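Local coordinates for CooT (Carboxydothermus hydrogenoformans, PDB 6FAN), which probably acts as a nickel chaperone in the maturation of carbon monoxide dehydrogenase, working as a small all-beta homodimer, at residues G30-L33 with Q39-V42; E19-L24 with H55-E60. All coordinates share one frame; numbering follows the deposited sequence.

Contact 1 of 2, residues G30-L33 with Q39-V42; sequences GLLL and QRKV
A chi1 of 172° swings CG of Leu32 opposite its backbone N, and chi1 -176° does the same for CG1 of Val42; the two side chains then meet obliquely on one face of the sheet, Leu32 CD1 lying 3.9 Å from Val42 CG2. Leu32 CD1 also lies 4.0 Å from Arg40 CB, so this one methyl touches both Arg40 and Val42. At the far end of the pairing Val42 CG1 rests on the backbone of Gly30, 4.0 Å from its CA. These residues belong to a beta hairpin formed by strands 30-35 and 40-43; the axes of residues 30-33 and 40-42 run antiparallel at 170°. Leu32 and Val42 form a non-hydrogen-bonded pair, whereas Leu33 and Lys41 are hydrogen-bonded in both directions, Leu33 N to Lys41 O at 2.8 Å and Lys41 N to Leu33 O at 3.0 Å. Leu33 O also receives a CA-H...O contact from Arg40 CA at 3.2 Å; Val42 CA makes the equivalent contact to Leu31 O. On the other face Leu33 turns into the core against Leu18 and Val21, while the Lys41 ammonium leads away to the carbonyl O and ring of Phe17. The extended Arg40 chain carries NE to a salt bridge with Glu34.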
ATOM      1  N   GLY E  30       1.999 -13.302   6.302  1.00 37.58           N
ATOM      2  CA  GLY E  30       1.032 -12.647   5.393  1.00 37.12           C
ATOM      3  C   GLY E  30       0.943 -11.157   5.614  1.00 38.76           C
ATOM      4  O   GLY E  30       1.704 -10.575   6.423  1.00 38.78           O
ATOM      5  N   LEU E  31       0.046 -10.513   4.885  1.00 36.39           N
ATOM      6  CA  LEU E  31      -0.166  -9.079   5.054  1.00 35.46           C
ATOM      7  C   LEU E  31      -1.063  -8.921   6.257  1.00 37.76           C
ATOM      8  O   LEU E  31      -2.152  -9.491   6.292  1.00 38.06           O
ATOM      9  CB  LEU E  31      -0.820  -8.468   3.814  1.00 32.23           C
ATOM     10  CG  LEU E  31      -0.049  -8.670   2.497  1.00 34.41           C
ATOM     11  CD1 LEU E  31      -0.831  -8.001   1.355  1.00 41.17           C
ATOM     12  CD2 LEU E  31       1.404  -8.163   2.528  1.00 31.75           C
ATOM     13  N   LEU E  32      -0.606  -8.179   7.257  1.00 28.29           N
ATOM     14  CA  LEU E  32      -1.427  -7.888   8.399  1.00 30.47           C
ATOM     15  C   LEU E  32      -2.111  -6.513   8.215  1.00 34.68           C
ATOM     16  O   LEU E  32      -1.431  -5.474   8.070  1.00 28.98           O
ATOM     17  CB  LEU E  32      -0.578  -7.871   9.673  1.00 33.52           C
ATOM     18  CG  LEU E  32      -1.163  -7.400  11.022  1.00 39.75           C
ATOM     19  CD1 LEU E  32      -2.456  -8.084  11.422  1.00 47.26           C
ATOM     20  CD2 LEU E  32      -0.125  -7.678  12.115  1.00 38.31           C
ATOM     21  N   LEU E  33      -3.449  -6.521   8.253  1.00 30.22           N
ATOM     22  CA  LEU E  33      -4.260  -5.299   8.063  1.00 30.34           C
ATOM     23  C   LEU E  33      -4.925  -4.942   9.354  1.00 35.59           C
ATOM     24  O   LEU E  33      -5.417  -5.822  10.051  1.00 37.83           O
ATOM     25  CB  LEU E  33      -5.302  -5.517   6.967  1.00 27.38           C
ATOM     26  CG  LEU E  33      -4.864  -5.393   5.512  1.00 34.60           C
ATOM     27  CD1 LEU E  33      -3.793  -6.417   5.076  1.00 37.28           C
ATOM     28  CD2 LEU E  33      -6.084  -5.586   4.639  1.00 36.44           C
ATOM     29  N   GLN E  39      -9.818  -3.706  14.450  1.00 44.51           N
ATOM     30  CA  GLN E  39      -9.959  -5.054  13.943  1.00 46.45           C
ATOM     31  C   GLN E  39      -8.793  -5.435  13.043  1.00 42.28           C
ATOM     32  O   GLN E  39      -8.375  -4.647  12.171  1.00 43.16           O
ATOM     33  CB  GLN E  39     -11.313  -5.210  13.226  1.00 54.71           C
ATOM     34  CG  GLN E  39     -11.609  -6.652  12.811  1.00 59.35           C
ATOM     35  CD  GLN E  39     -12.804  -6.848  11.863  1.00 69.94           C
ATOM     36  OE1 GLN E  39     -13.712  -5.985  11.755  1.00 73.66           O
ATOM     37  NE2 GLN E  39     -12.799  -7.999  11.140  1.00 58.11           N
ATOM     38  N   ARG E  40      -8.245  -6.631  13.246  1.00 39.42           N
ATOM     39  CA  ARG E  40      -7.076  -7.100  12.483  1.00 37.09           C
ATOM     40  C   ARG E  40      -7.383  -8.352  11.692  1.00 41.92           C
ATOM     41  O   ARG E  40      -8.129  -9.198  12.151  1.00 42.46           O
ATOM     42  CB  ARG E  40      -5.894  -7.352  13.411  1.00 37.95           C
ATOM     43  CG  ARG E  40      -5.444  -6.111  14.131  1.00 37.25           C
ATOM     44  CD  ARG E  40      -4.602  -6.440  15.344  1.00 37.71           C
ATOM     45  NE  ARG E  40      -4.148  -5.188  15.939  1.00 37.13           N
ATOM     46  CZ  ARG E  40      -3.312  -5.093  16.968  1.00 36.52           C
ATOM     47  NH1 ARG E  40      -2.830  -6.186  17.570  1.00 44.22           N
ATOM     48  NH2 ARG E  40      -2.934  -3.908  17.383  1.00 36.86           N
ATOM     49  N   LYS E  41      -6.807  -8.456  10.496  1.00 36.42           N
ATOM     50  CA  LYS E  41      -6.896  -9.663   9.666  1.00 35.05           C
ATOM     51  C   LYS E  41      -5.587  -9.873   8.940  1.00 38.70           C
ATOM     52  O   LYS E  41      -4.930  -8.899   8.553  1.00 36.17           O
ATOM     53  CB  LYS E  41      -7.982  -9.520   8.595  1.00 38.81           C
ATOM     54  CG  LYS E  41      -9.431  -9.550   9.085  1.00 37.82           C
ATOM     55  CD  LYS E  41     -10.278  -9.822   7.817  1.00 42.63           C
ATOM     56  CE  LYS E  41     -11.774  -9.697   8.087  1.00 43.14           C
ATOM     57  NZ  LYS E  41     -12.446 -10.004   6.803  1.00 51.66           N
ATOM     58  N   VAL E  42      -5.185 -11.132   8.776  1.00 32.31           N
ATOM     59  CA  VAL E  42      -3.953 -11.504   8.104  1.00 31.71           C
ATOM     60  C   VAL E  42      -4.314 -12.264   6.829  1.00 36.80           C
ATOM     61  O   VAL E  42      -5.211 -13.116   6.844  1.00 35.74           O
ATOM     62  CB  VAL E  42      -3.055 -12.408   8.981  1.00 31.96           C
ATOM     63  CG1 VAL E  42      -1.734 -12.677   8.279  1.00 31.14           C
ATOM     64  CG2 VAL E  42      -2.782 -11.773  10.339  1.00 31.47           C
TER

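Contact 2 of 2, residues E19-L24 with H55-E60; sequences ERVDKL and HRILLE
In the hydrophobic core of this small, strongly curved beta fold, residues 19-24 of strand 13-27 and 55-60 of strand 56-61 meet through side chains alone. Strand 4-10 lies between the two strands in the sheet order, and no hydrogen bond links residues 19-24 to 55-60. Their closest CA atoms, those of Val21 and Ile57, are 8.8 Å apart, a gap crossed by the CG1 branch of Ile57, while its CG2 branch serves Leu24. The CG1 branch, anti to the carbonyl carbon (chi1 -63°), carries CD1 obliquely against Val21, 3.9 Å from its CB and 4.0 Å from its CG1. Val21 and Leu24 can both point inward because Asp22 and Lys23 together face Glu34 in a classic beta bulge, which shifts the usual alternation by one residue. From strand 45-51 of the same chain, Leu50 packs on Ile57 and Ile47 on Leu24. The second subunit comes close as well: its Leu50 touches Leu24, its Leu52 touches Ile57, and Asp22 OD1 accepts a hydrogen bond from its Val53 N. Leu24 meets the CG2 branch of Ile57 tip to tip, Leu24 CD1 ending 3.9 Å from Ile57 CG2.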
ATOM      1  N   GLU E  19     -12.766  -3.205   5.415  1.00 32.01           N
ATOM      2  CA  GLU E  19     -13.080  -1.828   5.161  1.00 36.00           C
ATOM      3  C   GLU E  19     -12.330  -0.949   6.114  1.00 39.10           C
ATOM      4  O   GLU E  19     -11.966  -1.336   7.188  1.00 36.99           O
ATOM      5  CB  GLU E  19     -14.600  -1.542   5.261  1.00 36.47           C
ATOM      6  CG  GLU E  19     -15.507  -2.234   4.238  1.00 38.77           C
ATOM      7  CD  GLU E  19     -16.864  -1.558   3.952  1.00 46.82           C
ATOM      8  OE1 GLU E  19     -17.802  -1.714   4.710  1.00 53.65           O
ATOM      9  OE2 GLU E  19     -17.032  -0.896   2.936  1.00 40.58           O
ATOM     10  N   ARG E  20     -12.016   0.220   5.639  1.00 38.25           N
ATOM     11  CA  ARG E  20     -11.394   1.292   6.474  1.00 34.71           C
ATOM     12  C   ARG E  20     -10.059   0.853   7.067  1.00 34.34           C
ATOM     13  O   ARG E  20      -9.788   1.134   8.242  1.00 33.99           O
ATOM     14  CB  ARG E  20     -12.337   1.882   7.507  1.00 38.91           C
ATOM     15  CG  ARG E  20     -13.715   2.138   6.865  1.00 46.36           C
ATOM     16  CD  ARG E  20     -14.645   2.676   7.839  1.00 55.52           C
ATOM     17  NE  ARG E  20     -14.441   4.104   7.990  1.00 61.53           N
ATOM     18  CZ  ARG E  20     -15.259   4.906   8.669  1.00 67.15           C
ATOM     19  NH1 ARG E  20     -16.406   4.446   9.207  1.00 53.89           N
ATOM     20  NH2 ARG E  20     -14.980   6.202   8.796  1.00 71.04           N
ATOM     21  N   VAL E  21      -9.219   0.246   6.234  1.00 31.32           N
ATOM     22  CA  VAL E  21      -7.880  -0.168   6.608  1.00 30.21           C
ATOM     23  C   VAL E  21      -7.038   1.065   6.927  1.00 33.97           C
ATOM     24  O   VAL E  21      -7.007   2.061   6.151  1.00 35.93           O
ATOM     25  CB  VAL E  21      -7.175  -0.924   5.431  1.00 29.12           C
ATOM     26  CG1 VAL E  21      -5.737  -1.368   5.819  1.00 32.77           C
ATOM     27  CG2 VAL E  21      -8.041  -2.156   5.073  1.00 31.54           C
ATOM     28  N   ASP E  22      -6.388   1.019   8.087  1.00 30.08           N
ATOM     29  CA  ASP E  22      -5.434   2.037   8.448  1.00 30.36           C
ATOM     30  C   ASP E  22      -4.029   1.507   8.159  1.00 32.40           C
ATOM     31  O   ASP E  22      -3.330   2.053   7.279  1.00 33.26           O
ATOM     32  CB  ASP E  22      -5.588   2.429   9.922  1.00 29.08           C
ATOM     33  CG  ASP E  22      -4.535   3.437  10.368  1.00 34.53           C
ATOM     34  OD1 ASP E  22      -3.818   4.052   9.567  1.00 34.16           O
ATOM     35  OD2 ASP E  22      -4.355   3.597  11.564  1.00 34.92           O
ATOM     36  N   LYS E  23      -3.616   0.443   8.868  1.00 27.61           N
ATOM     37  CA  LYS E  23      -2.256  -0.091   8.693  1.00 30.61           C
ATOM     38  C   LYS E  23      -2.241  -1.327   7.837  1.00 27.86           C
ATOM     39  O   LYS E  23      -3.147  -2.171   7.928  1.00 26.93           O
ATOM     40  CB  LYS E  23      -1.605  -0.409  10.063  1.00 31.70           C
ATOM     41  CG  LYS E  23      -1.744   0.659  11.139  1.00 32.71           C
ATOM     42  CD  LYS E  23      -0.733   1.803  11.167  1.00 43.21           C
ATOM     43  CE  LYS E  23      -1.078   2.821  12.240  1.00 35.98           C
ATOM     44  NZ  LYS E  23      -0.627   2.171  13.491  1.00 48.07           N
ATOM     45  N   LEU E  24      -1.233  -1.412   6.974  1.00 26.64           N
ATOM     46  CA  LEU E  24      -0.986  -2.668   6.244  1.00 27.97           C
ATOM     47  C   LEU E  24       0.512  -2.994   6.393  1.00 29.13           C
ATOM     48  O   LEU E  24       1.357  -2.197   6.018  1.00 30.25           O
ATOM     49  CB  LEU E  24      -1.375  -2.518   4.752  1.00 24.16           C
ATOM     50  CG  LEU E  24      -1.381  -3.784   3.890  1.00 27.76           C
ATOM     51  CD1 LEU E  24      -2.307  -3.655   2.702  1.00 25.84           C
ATOM     52  CD2 LEU E  24       0.014  -4.130   3.398  1.00 30.33           C
ATOM     53  N   HIS E  55      -9.820   5.034  -2.862  1.00 35.39           N
ATOM     54  CA  HIS E  55      -9.956   4.280  -1.569  1.00 45.64           C
ATOM     55  C   HIS E  55      -9.834   2.787  -1.723  1.00 37.75           C
ATOM     56  O   HIS E  55     -10.586   2.072  -1.098  1.00 35.48           O
ATOM     57  CB  HIS E  55     -11.277   4.666  -0.830  1.00 45.46           C
ATOM     58  CG  HIS E  55     -11.454   6.141  -0.634  1.00 59.34           C
ATOM     59  ND1 HIS E  55     -10.595   6.906   0.128  1.00 66.61           N
ATOM     60  CD2 HIS E  55     -12.329   7.004  -1.197  1.00 56.43           C
ATOM     61  CE1 HIS E  55     -10.987   8.169   0.095  1.00 62.58           C
ATOM     62  NE2 HIS E  55     -12.037   8.255  -0.706  1.00 69.41           N
ATOM     63  N   ARG E  56      -8.912   2.319  -2.566  1.00 33.53           N
ATOM     64  CA  ARG E  56      -8.814   0.869  -2.893  1.00 33.47           C
ATOM     65  C   ARG E  56      -7.404   0.290  -2.672  1.00 35.12           C
ATOM     66  O   ARG E  56      -6.413   0.859  -3.131  1.00 28.25           O
ATOM     67  CB  ARG E  56      -9.280   0.581  -4.309  1.00 33.43           C
ATOM     68  CG  ARG E  56     -10.749   0.846  -4.521  1.00 40.57           C
ATOM     69  CD  ARG E  56     -11.153   1.111  -6.009  1.00 42.14           C
ATOM     70  NE  ARG E  56     -10.821   0.085  -6.978  1.00 40.73           N
ATOM     71  CZ  ARG E  56     -11.452  -1.087  -7.098  1.00 44.33           C
ATOM     72  NH1 ARG E  56     -12.469  -1.438  -6.290  1.00 45.85           N
ATOM     73  NH2 ARG E  56     -11.043  -1.943  -8.032  1.00 41.85           N
ATOM     74  N   ILE E  57      -7.367  -0.846  -1.965  1.00 31.71           N
ATOM     75  CA  ILE E  57      -6.147  -1.635  -1.847  1.00 27.78           C
ATOM     76  C   ILE E  57      -6.509  -2.971  -2.531  1.00 28.57           C
ATOM     77  O   ILE E  57      -7.382  -3.669  -2.054  1.00 29.86           O
ATOM     78  CB  ILE E  57      -5.756  -1.901  -0.374  1.00 26.85           C
ATOM     79  CG1 ILE E  57      -5.454  -0.578   0.367  1.00 27.43           C
ATOM     80  CG2 ILE E  57      -4.541  -2.844  -0.332  1.00 24.81           C
ATOM     81  CD1 ILE E  57      -5.541  -0.703   1.926  1.00 29.34           C
ATOM     82  N   LEU E  58      -5.834  -3.320  -3.627  1.00 30.79           N
ATOM     83  CA  LEU E  58      -6.141  -4.549  -4.342  1.00 32.24           C
ATOM     84  C   LEU E  58      -5.072  -5.574  -4.100  1.00 31.11           C
ATOM     85  O   LEU E  58      -3.903  -5.324  -4.354  1.00 29.94           O
ATOM     86  CB  LEU E  58      -6.303  -4.313  -5.851  1.00 28.65           C
ATOM     87  CG  LEU E  58      -7.245  -3.166  -6.258  1.00 35.94           C
ATOM     88  CD1 LEU E  58      -7.428  -3.328  -7.789  1.00 38.35           C
ATOM     89  CD2 LEU E  58      -8.607  -3.246  -5.567  1.00 33.79           C
ATOM     90  N   LEU E  59      -5.524  -6.711  -3.587  1.00 27.84           N
ATOM     91  CA  LEU E  59      -4.675  -7.813  -3.163  1.00 35.00           C
ATOM     92  C   LEU E  59      -4.924  -9.030  -4.058  1.00 39.48           C
ATOM     93  O   LEU E  59      -6.039  -9.215  -4.558  1.00 42.09           O
ATOM     94  CB  LEU E  59      -4.999  -8.172  -1.697  1.00 31.57           C
ATOM     95  CG  LEU E  59      -4.893  -7.067  -0.646  1.00 33.07           C
ATOM     96  CD1 LEU E  59      -5.294  -7.528   0.740  1.00 29.69           C
ATOM     97  CD2 LEU E  59      -3.521  -6.423  -0.671  1.00 28.46           C
ATOM     98  N   GLU E  60      -3.874  -9.829  -4.289  1.00 41.45           N
ATOM     99  CA  GLU E  60      -4.019 -11.114  -4.994  1.00 45.44           C
ATOM    100  C   GLU E  60      -3.455 -12.214  -4.117  1.00 43.47           C
ATOM    101  O   GLU E  60      -2.329 -12.088  -3.632  1.00 40.68           O
ATOM    102  CB  GLU E  60      -3.253 -11.052  -6.322  1.00 46.25           C
ATOM    103  CG  GLU E  60      -3.747 -11.941  -7.467  1.00 64.88           C
ATOM    104  CD  GLU E  60      -3.559 -11.275  -8.850  1.00 74.39           C
ATOM    105  OE1 GLU E  60      -4.045 -10.136  -8.917  1.00 67.45           O
ATOM    106  OE2 GLU E  60      -2.979 -11.874  -9.816  1.00 70.66           O
TER

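The centres of contact 1 and contact 2 lie 10 Å apart in the same curved sheet, where strand 30-35 sits between 40-43 and 13-27. Along the chain the order is 19-24, 30-33, 39-42, 55-60, so the hairpin of contact 1 falls wholly within the stretch that separates the two halves of contact 2. The contacts also touch directly: Leu31 CD1 is 3.7 Å from Leu59 CD2, and Leu33 CD1 is 3.8 Å from Leu24 CG. Leu31 and Leu33 of strand 30-35 therefore join the common core. Strand 40-43 is one of the two outermost strands of the sheet within this chain, whereas Lys23 and Leu24 pair antiparallel with a strand of the second subunit, which carries the sheet across the dimer interface.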